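Local structure of 3-dehydroquinate dehydratase (Clostridium difficile, 4H3D) at residues F85-E90 with D118-M123; V53-N58 with G91-I96; P20-P25 with C45-E50. The protein catalyses the cis-dehydration of 3-dehydroquinate to 3-dehydroshikimate through an imine intermediate, the third step of the chorismate pathway. All coordinates share one frame; numbering follows the deposited sequence.

Contact 1 (F85-E90 with D118-M123). With SHL (5-hydroxy-6-methyl-4-oxo-4H-pyran-2-carboxylic acid), chain I.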
loop_
_atom_site.group_PDB
_atom_site.type_symbol
_atom_site.label_atom_id
_atom_site.label_comp_id
_atom_site.label_asym_id
_atom_site.label_seq_id
_atom_site.Cartn_x
_atom_site.Cartn_y
_atom_site.Cartn_z
ATOM N N PHE B 85 5.657 23.317 15.543
ATOM C CA PHE B 85 6.902 24.018 15.208
ATOM C C PHE B 85 7.939 22.904 15.088
ATOM O O PHE B 85 8.329 22.305 16.094
ATOM C CB PHE B 85 7.366 25.035 16.265
ATOM C CG PHE B 85 8.627 25.790 15.848
ATOM C CD1 PHE B 85 9.871 25.196 15.932
ATOM C CD2 PHE B 85 8.540 27.060 15.318
ATOM C CE1 PHE B 85 11.012 25.877 15.503
ATOM C CE2 PHE B 85 9.663 27.732 14.904
ATOM C CZ PHE B 85 10.892 27.143 14.995
ATOM N N ARG B 86 8.317 22.580 13.849
ATOM C CA ARG B 86 9.306 21.545 13.561
ATOM C C ARG B 86 10.686 22.181 13.635
ATOM O O ARG B 86 10.972 23.133 12.919
ATOM C CB ARG B 86 9.040 20.964 12.158
ATOM C CG ARG B 86 9.944 19.819 11.754
ATOM C CD ARG B 86 9.862 18.595 12.706
ATOM N NE ARG B 86 8.562 17.923 12.675
ATOM C CZ ARG B 86 7.746 17.757 13.717
ATOM N NH1 ARG B 86 8.090 18.182 14.935
ATOM N NH2 ARG B 86 6.596 17.112 13.547
ATOM N N SER B 87 11.535 21.685 14.528
ATOM C CA SER B 87 12.852 22.280 14.702
ATOM C C SER B 87 13.799 21.900 13.558
ATOM O O SER B 87 13.598 20.898 12.847
ATOM C CB SER B 87 13.459 21.885 16.064
ATOM O OG SER B 87 14.005 20.581 16.009
ATOM N N VAL B 88 14.822 22.722 13.384
ATOM C CA VAL B 88 15.817 22.532 12.335
ATOM C C VAL B 88 16.446 21.151 12.377
ATOM O O VAL B 88 16.626 20.522 11.339
ATOM C CB VAL B 88 16.921 23.612 12.416
ATOM C CG1 VAL B 88 18.094 23.276 11.483
ATOM C CG2 VAL B 88 16.336 24.999 12.096
ATOM N N VAL B 89 16.739 20.651 13.573
ATOM C CA VAL B 89 17.400 19.355 13.686
ATOM C C VAL B 89 16.514 18.221 13.186
ATOM O O VAL B 89 17.014 17.169 12.824
ATOM C CB VAL B 89 17.874 19.057 15.133
ATOM C CG1 VAL B 89 18.690 20.215 15.659
ATOM C CG2 VAL B 89 16.701 18.770 16.045
ATOM N N GLU B 90 15.198 18.437 13.150
ATOM C CA GLU B 90 14.289 17.410 12.668
ATOM C C GLU B 90 13.570 17.802 11.356
ATOM O O GLU B 90 12.470 17.360 11.095
ATOM C CB GLU B 90 13.329 16.980 13.802
ATOM C CG GLU B 90 14.140 16.370 14.964
ATOM C CD GLU B 90 13.332 15.591 15.969
ATOM O OE1 GLU B 90 12.366 14.888 15.586
ATOM O OE2 GLU B 90 13.697 15.659 17.164
ATOM N N ASP B 118 2.393 19.377 18.465
ATOM C CA ASP B 118 3.444 18.377 18.244
ATOM C C ASP B 118 4.702 18.846 18.965
ATOM O O ASP B 118 5.217 19.934 18.681
ATOM C CB ASP B 118 3.678 18.167 16.730
ATOM C CG ASP B 118 4.873 17.237 16.409
ATOM O OD1 ASP B 118 5.960 17.441 16.981
ATOM O OD2 ASP B 118 4.742 16.356 15.519
ATOM N N VAL B 119 5.161 18.049 19.934
ATOM C CA VAL B 119 6.383 18.360 20.661
ATOM C C VAL B 119 7.424 17.251 20.392
ATOM O O VAL B 119 7.103 16.079 20.369
ATOM C CB VAL B 119 6.127 18.566 22.183
ATOM C CG1 VAL B 119 5.011 19.607 22.396
ATOM C CG2 VAL B 119 5.762 17.303 22.846
ATOM N N GLU B 120 8.671 17.644 20.197
ATOM C CA GLU B 120 9.732 16.707 19.846
ATOM C C GLU B 120 10.385 16.023 21.050
ATOM O O GLU B 120 10.839 16.697 21.975
ATOM C CB GLU B 120 10.784 17.459 19.030
ATOM C CG GLU B 120 10.276 17.865 17.695
ATOM C CD GLU B 120 11.069 18.995 17.066
ATOM O OE1 GLU B 120 12.037 19.479 17.697
ATOM O OE2 GLU B 120 10.707 19.404 15.947
ATOM N N LEU B 121 10.441 14.684 21.014
ATOM C CA LEU B 121 11.095 13.869 22.055
ATOM C C LEU B 121 12.510 14.389 22.396
ATOM O O LEU B 121 12.919 14.432 23.558
ATOM C CB LEU B 121 11.215 12.425 21.572
ATOM C CG LEU B 121 11.824 11.413 22.545
ATOM C CD1 LEU B 121 10.978 11.297 23.812
ATOM C CD2 LEU B 121 11.992 10.062 21.875
ATOM N N PHE B 122 13.228 14.784 21.364
ATOM C CA PHE B 122 14.613 15.198 21.471
ATOM C C PHE B 122 14.835 16.498 22.285
ATOM O O PHE B 122 15.954 16.790 22.689
ATOM C CB PHE B 122 15.226 15.300 20.047
ATOM C CG PHE B 122 16.708 15.048 20.003
ATOM C CD1 PHE B 122 17.208 13.778 20.287
ATOM C CD2 PHE B 122 17.596 16.035 19.623
ATOM C CE1 PHE B 122 18.556 13.512 20.232
ATOM C CE2 PHE B 122 18.956 15.781 19.571
ATOM C CZ PHE B 122 19.443 14.518 19.876
ATOM N N MET B 123 13.766 17.261 22.510
ATOM C CA MET B 123 13.851 18.475 23.332
ATOM C C MET B 123 14.172 18.142 24.794
ATOM O O MET B 123 14.641 18.996 25.540
ATOM C CB MET B 123 12.548 19.281 23.237
ATOM C CG MET B 123 12.318 19.878 21.869
ATOM S SD MET B 123 13.554 21.114 21.451
ATOM C CE MET B 123 13.234 22.343 22.706
HETATM O OAD SHL I . 4.338 13.437 5.747
HETATM C CAH SHL I . 5.568 13.516 5.993
HETATM O OAA SHL I . 6.422 13.364 5.083
HETATM C CAK SHL I . 5.984 13.792 7.354
HETATM O OAG SHL I . 4.967 13.950 8.355
HETATM C CAF SHL I . 5.337 14.411 9.635
HETATM C CAL SHL I . 4.359 14.688 10.532
HETATM C CAJ SHL I . 6.648 14.646 9.855
HETATM O OAC SHL I . 7.036 15.107 11.042
HETATM C CAI SHL I . 7.588 14.416 8.891
HETATM C CAE SHL I . 7.267 13.991 7.662
HETATM O OAB SHL I . 8.870 14.620 9.156
HETATM O O HOH W 1 5.348 22.633 18.323
HETATM O O HOH W 2 7.813 20.239 17.697
HETATM O O HOH W 3 12.408 14.141 18.543
HETATM O O HOH W 4 14.224 18.185 18.266
#
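This contact forms part of the substrate pocket of the TIM barrel, where R86 is gripped from the neighbouring strand by D118 and E120 in a salt-bridge network. R86 meets D118 end-on with two nitrogens. NH2 of R86 lies 2.8 Å from OD2 of D118, and NH1 of R86 lies 3.0 Å from OD1 of D118. Both carboxylate oxygens stay near the guanidinium plane, but the nitrogens approach them from above the carboxylate plane, and the two planes are 55° apart. OE2 of E120 takes NH1 of R86 at 3.1 Å on its anti lone pair. The syn lone pair of that oxygen takes the backbone N of S87 at 2.8 Å. OG of S87 gives its proton to OE1 of E120 at 2.8 Å. R86 bends at chi2 and chi3 (59° and 66°), which turns its guanidinium back to the strand. NH2 of R86 also bonds to OAC of the bound SHL at 3.2 Å. The carboxylates of E90 and E120 lie nearly parallel as like charges, and water 4 bridges them. OE1 of E90 bonds to H147, the catalytic proton donor/acceptor. Two carboxylates thus fix the guanidinium's rotation and hold NH2 at the ligand.

Contact 2 (V53-N58 with G91-I96)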
loop_
_atom_site.group_PDB
_atom_site.type_symbol
_atom_site.label_atom_id
_atom_site.label_comp_id
_atom_site.label_asym_id
_atom_site.label_seq_id
_atom_site.Cartn_x
_atom_site.Cartn_y
_atom_site.Cartn_z
ATOM N N VAL B 53 4.072 25.988 11.657
ATOM C CA VAL B 53 4.368 27.374 11.990
ATOM C C VAL B 53 5.846 27.749 11.808
ATOM O O VAL B 53 6.171 28.926 11.676
ATOM C CB VAL B 53 3.884 27.678 13.426
ATOM C CG1 VAL B 53 4.796 27.019 14.453
ATOM C CG2 VAL B 53 3.783 29.188 13.673
ATOM N N ASP B 54 6.740 26.765 11.790
ATOM C CA ASP B 54 8.174 27.063 11.540
ATOM C C ASP B 54 8.406 27.687 10.149
ATOM O O ASP B 54 9.440 28.284 9.930
ATOM C CB ASP B 54 9.060 25.838 11.727
ATOM C CG ASP B 54 8.603 24.660 10.912
ATOM O OD1 ASP B 54 7.529 24.081 11.236
ATOM O OD2 ASP B 54 9.330 24.289 9.975
ATOM N N PHE B 55 7.451 27.552 9.214
ATOM C CA PHE B 55 7.550 28.247 7.890
ATOM C C PHE B 55 7.120 29.722 7.985
ATOM O O PHE B 55 7.493 30.553 7.149
ATOM C CB PHE B 55 6.667 27.595 6.814
ATOM C CG PHE B 55 7.195 26.283 6.259
ATOM C CD1 PHE B 55 8.037 26.269 5.134
ATOM C CD2 PHE B 55 6.803 25.074 6.804
ATOM C CE1 PHE B 55 8.503 25.073 4.605
ATOM C CE2 PHE B 55 7.270 23.859 6.276
ATOM C CZ PHE B 55 8.113 23.860 5.176
ATOM N N PHE B 56 6.311 30.044 8.981
ATOM C CA PHE B 56 5.807 31.414 9.151
ATOM C C PHE B 56 6.974 32.374 9.463
ATOM O O PHE B 56 7.658 32.213 10.478
ATOM C CB PHE B 56 4.751 31.423 10.247
ATOM C CG PHE B 56 4.135 32.762 10.501
ATOM C CD1 PHE B 56 3.576 33.505 9.459
ATOM C CD2 PHE B 56 4.059 33.266 11.799
ATOM C CE1 PHE B 56 2.991 34.749 9.702
ATOM C CE2 PHE B 56 3.470 34.529 12.047
ATOM C CZ PHE B 56 2.932 35.254 10.997
ATOM N N GLU B 57 7.193 33.367 8.597
ATOM C CA GLU B 57 8.350 34.288 8.760
ATOM C C GLU B 57 8.375 35.067 10.069
ATOM O O GLU B 57 9.452 35.374 10.578
ATOM C CB GLU B 57 8.491 35.251 7.564
ATOM C CG GLU B 57 8.863 34.536 6.279
ATOM C CD GLU B 57 9.200 35.466 5.133
ATOM O OE1 GLU B 57 9.674 34.954 4.099
ATOM O OE2 GLU B 57 8.995 36.693 5.257
ATOM N N ASN B 58 7.208 35.392 10.620
ATOM C CA ASN B 58 7.167 36.123 11.891
ATOM C C ASN B 58 6.936 35.234 13.111
ATOM O O ASN B 58 6.436 35.707 14.127
ATOM C CB ASN B 58 6.100 37.230 11.807
ATOM C CG ASN B 58 6.439 38.278 10.767
ATOM O OD1 ASN B 58 7.606 38.563 10.520
ATOM N ND2 ASN B 58 5.417 38.853 10.146
ATOM N N GLY B 91 14.233 18.632 10.545
ATOM C CA GLY B 91 13.747 18.995 9.219
ATOM C C GLY B 91 13.132 20.370 9.043
ATOM O O GLY B 91 12.719 20.729 7.927
ATOM N N GLY B 92 13.104 21.154 10.118
ATOM C CA GLY B 92 12.461 22.459 10.118
ATOM C C GLY B 92 13.165 23.590 9.412
ATOM O O GLY B 92 14.303 23.473 9.004
ATOM N N GLU B 93 12.476 24.726 9.363
ATOM C CA GLU B 93 12.917 25.906 8.614
ATOM C C GLU B 93 13.550 27.056 9.395
ATOM O O GLU B 93 14.173 27.910 8.800
ATOM C CB GLU B 93 11.678 26.495 7.922
ATOM C CG GLU B 93 10.971 25.517 7.012
ATOM C CD GLU B 93 11.760 25.242 5.749
ATOM O OE1 GLU B 93 12.327 26.214 5.188
ATOM O OE2 GLU B 93 11.802 24.062 5.310
ATOM N N LYS B 94 13.384 27.082 10.709
ATOM C CA LYS B 94 13.781 28.243 11.482
ATOM C C LYS B 94 14.429 27.909 12.822
ATOM O O LYS B 94 13.877 27.152 13.623
ATOM C CB LYS B 94 12.505 29.060 11.725
ATOM C CG LYS B 94 12.642 30.276 12.579
ATOM C CD LYS B 94 13.446 31.376 11.912
ATOM C CE LYS B 94 13.378 32.608 12.793
ATOM N NZ LYS B 94 14.072 33.768 12.212
ATOM N N LEU B 95 15.607 28.480 13.061
ATOM C CA LEU B 95 16.281 28.316 14.344
ATOM C C LEU B 95 15.618 29.217 15.390
ATOM O O LEU B 95 15.411 30.409 15.142
ATOM C CB LEU B 95 17.762 28.705 14.250
ATOM C CG LEU B 95 18.696 27.846 13.393
ATOM C CD1 LEU B 95 20.055 28.533 13.249
ATOM C CD2 LEU B 95 18.850 26.435 13.994
ATOM N N ILE B 96 15.260 28.635 16.535
ATOM C CA ILE B 96 14.756 29.401 17.685
ATOM C C ILE B 96 15.330 28.804 18.962
ATOM O O ILE B 96 15.841 27.666 18.965
ATOM C CB ILE B 96 13.202 29.438 17.795
ATOM C CG1 ILE B 96 12.644 28.033 18.026
ATOM C CG2 ILE B 96 12.605 30.123 16.576
ATOM C CD1 ILE B 96 11.119 27.988 18.280
HETATM O O HOH W 5 12.388 34.463 9.782
#
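E93 reaches across to D54 and F55, and its side chain lies over the phenylalanine ring. Its CB comes first. It sits 3.5 Å from the backbone O of D54. CG follows and takes the place over the ring. It stands 3.6 Å from the centroid of the F55 ring, close to the ring normal, a CH-pi contact over one face. The carbon is offset toward the rim, nearest CE1 and CD1. The bend at chi2 (-72°) lays the carboxylate along the ring. CD of E93 is 3.5 Å from CE1 of F55. OE2 of E93 is 3.5 Å from the same CE1 and also approaches CZ. OE1 of E93 is the farther oxygen, 4.0 Å from CE1 of F55. Carboxylate and ring planes are only 12° apart, so the two flat groups stack.

The contact joins two loops that follow neighbouring strands of the TIM barrel, 48-52 and 81-84. Each leads into the helix after its strand, 62-76 or 98-110.

The backbone of E93 is tied down as well. Its N donates to OD2 of D54 at 3.2 Å, with an N-H...O angle of 149°. The oxygen is met on its anti side, a little out of the carboxylate plane. OD1 of D54 forms a salt bridge with R52 and accepts the backbone N of R86, both residues of the substrate site. K94 sets its CB 3.6 Å from the backbone O of D54. Its amine leads away to a salt bridge with E60, and water 5 links NZ of K94 to the backbone O of E57.

Contact 3 (P20-P25 with C45-E50); sequences PKICVP and CLDIIE
D47 and I22 hold each other through side chain and backbone. OD2 of D47 accepts the backbone N of I22 at 2.8 Å, on its anti lone pair and with an N-H...O angle of 166°. The O of I22 in turn takes two donors, N of D47 at 2.9 Å and N of I48 at 3.0 Å. The D47 donor lies in the carbonyl plane, and the I48 donor is tilted 22° from it. The carboxylate of D47 thus occupies the N-H of I22 just where regular strand pairing begins.

The ladder then continues in parallel register. N of V24 donates to O of I48, and N of E50 donates to O of V24 at 2.9 Å. C23 pairs with I48, V24 with I49 and P25 with E50.

Side chains pack on both faces. With SG anti to the backbone N (chi1 -177°), C23 carries its sulfur across to the second strand, 3.8 Å from CG2 of I48 and 3.6 Å from CB of E50. P25 sets its CB 3.6 Å from OE1 of E50, while OE2 of E50 bonds to T84 on the next strand. On the face of V24, its CG2 meets CD2 of L46 at 3.9 Å, and L41 of helix 31-41 packs against both residues.

Two adjacent parallel strands joined through a covering helix make the beta-alpha-beta unit of a TIM barrel, and here the second strand carries E50 into the 3-dehydroquinate site.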
loop_
_atom_site.group_PDB
_atom_site.type_symbol
_atom_site.label_atom_id
_atom_site.label_comp_id
_atom_site.label_asym_id
_atom_site.label_seq_id
_atom_site.Cartn_x
_atom_site.Cartn_y
_atom_site.Cartn_z
ATOM N N PRO B 20 -7.848 5.269 9.139
ATOM C CA PRO B 20 -6.910 6.277 9.601
ATOM C C PRO B 20 -7.366 7.660 9.197
ATOM O O PRO B 20 -7.992 7.820 8.147
ATOM C CB PRO B 20 -5.627 5.935 8.848
ATOM C CG PRO B 20 -5.731 4.482 8.592
ATOM C CD PRO B 20 -7.168 4.169 8.443
ATOM N N LYS B 21 -7.031 8.650 10.006
ATOM C CA LYS B 21 -7.408 10.023 9.721
ATOM C C LYS B 21 -6.327 10.678 8.882
ATOM O O LYS B 21 -5.134 10.387 9.046
ATOM C CB LYS B 21 -7.639 10.792 11.024
ATOM C CG LYS B 21 -8.589 10.063 12.015
ATOM C CD LYS B 21 -9.949 9.764 11.407
ATOM C CE LYS B 21 -10.857 9.029 12.398
ATOM N NZ LYS B 21 -10.379 7.620 12.650
ATOM N N ILE B 22 -6.740 11.551 7.980
ATOM C CA ILE B 22 -5.808 12.244 7.102
ATOM C C ILE B 22 -5.558 13.653 7.587
ATOM O O ILE B 22 -6.517 14.433 7.816
ATOM C CB ILE B 22 -6.349 12.346 5.663
ATOM C CG1 ILE B 22 -6.558 10.959 5.076
ATOM C CG2 ILE B 22 -5.366 13.140 4.778
ATOM C CD1 ILE B 22 -7.172 10.969 3.684
ATOM N N CYS B 23 -4.278 13.987 7.715
ATOM C CA CYS B 23 -3.830 15.304 8.136
ATOM C C CYS B 23 -3.086 15.963 6.986
ATOM O O CYS B 23 -2.255 15.319 6.320
ATOM C CB CYS B 23 -2.882 15.183 9.331
ATOM S SG CYS B 23 -2.332 16.723 10.004
ATOM N N VAL B 24 -3.378 17.235 6.742
ATOM C CA VAL B 24 -2.729 17.990 5.684
ATOM C C VAL B 24 -2.105 19.250 6.274
ATOM O O VAL B 24 -2.775 19.985 6.997
ATOM C CB VAL B 24 -3.745 18.403 4.608
ATOM C CG1 VAL B 24 -3.043 19.107 3.468
ATOM C CG2 VAL B 24 -4.519 17.179 4.107
ATOM N N PRO B 25 -0.808 19.503 5.983
ATOM C CA PRO B 25 -0.178 20.705 6.501
ATOM C C PRO B 25 -0.367 21.975 5.682
ATOM O O PRO B 25 -0.550 21.928 4.457
ATOM C CB PRO B 25 1.326 20.352 6.511
ATOM C CG PRO B 25 1.487 19.299 5.549
ATOM C CD PRO B 25 0.178 18.558 5.438
ATOM N N CYS B 45 -12.273 16.555 1.783
ATOM C CA CYS B 45 -12.365 15.388 2.639
ATOM C C CYS B 45 -11.027 15.144 3.265
ATOM O O CYS B 45 -10.168 14.464 2.703
ATOM C CB CYS B 45 -12.808 14.157 1.873
ATOM S SG CYS B 45 -14.420 14.316 1.149
ATOM N N LEU B 46 -10.836 15.763 4.410
ATOM C CA LEU B 46 -9.639 15.579 5.200
ATOM C C LEU B 46 -10.141 15.637 6.637
ATOM O O LEU B 46 -11.267 16.080 6.885
ATOM C CB LEU B 46 -8.606 16.659 4.903
ATOM C CG LEU B 46 -8.986 18.113 5.160
ATOM C CD1 LEU B 46 -9.082 18.382 6.664
ATOM C CD2 LEU B 46 -7.955 19.039 4.518
ATOM N N ASP B 47 -9.324 15.202 7.578
ATOM C CA ASP B 47 -9.755 15.116 8.941
ATOM C C ASP B 47 -9.133 16.165 9.843
ATOM O O ASP B 47 -9.796 16.711 10.696
ATOM C CB ASP B 47 -9.442 13.713 9.461
ATOM C CG ASP B 47 -10.167 12.639 8.686
ATOM O OD1 ASP B 47 -11.409 12.656 8.695
ATOM O OD2 ASP B 47 -9.502 11.777 8.054
ATOM N N ILE B 48 -7.861 16.445 9.633
ATOM C CA ILE B 48 -7.112 17.343 10.494
ATOM C C ILE B 48 -6.224 18.228 9.645
ATOM O O ILE B 48 -5.694 17.791 8.616
ATOM C CB ILE B 48 -6.187 16.523 11.443
ATOM C CG1 ILE B 48 -7.015 15.574 12.319
ATOM C CG2 ILE B 48 -5.297 17.443 12.307
ATOM C CD1 ILE B 48 -6.172 14.610 13.146
ATOM N N ILE B 49 -6.072 19.470 10.076
ATOM C CA ILE B 49 -5.191 20.413 9.431
ATOM C C ILE B 49 -4.025 20.688 10.392
ATOM O O ILE B 49 -4.241 20.880 11.578
ATOM C CB ILE B 49 -5.905 21.725 9.093
ATOM C CG1 ILE B 49 -6.917 21.487 7.968
ATOM C CG2 ILE B 49 -4.893 22.784 8.676
ATOM C CD1 ILE B 49 -7.793 22.713 7.612
ATOM N N GLU B 50 -2.800 20.643 9.867
ATOM C CA GLU B 50 -1.604 20.928 10.649
ATOM C C GLU B 50 -1.039 22.255 10.212
ATOM O O GLU B 50 -0.835 22.474 9.032
ATOM C CB GLU B 50 -0.529 19.843 10.428
ATOM C CG GLU B 50 0.838 20.170 11.082
ATOM C CD GLU B 50 1.917 19.104 10.804
ATOM O OE1 GLU B 50 2.077 18.701 9.630
ATOM O OE2 GLU B 50 2.599 18.683 11.763
#

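In the fold
All three contacts belong to one TIM barrel. Contact 3 comes first along the chain and pairs strands 21-26 and 48-52. Contacts 1 and 2 follow, and their segments alternate in sequence. Contact 2 joins the loops after strands 48-52 and 81-84. Contact 1 sets the start of that second loop against strand 116-120. The centres of contacts 1 and 2 are about 11 Å apart, and they touch, with a probable hydrogen bond from G92 N to S87 O. Contact 3 is centred about 20 Å from contact 1, across the chain's centre, and about 21 Å from contact 2, whose segment 53-58 follows soon after 45-50. Contacts 1 and 3 bring R86 and E50 into the same substrate site.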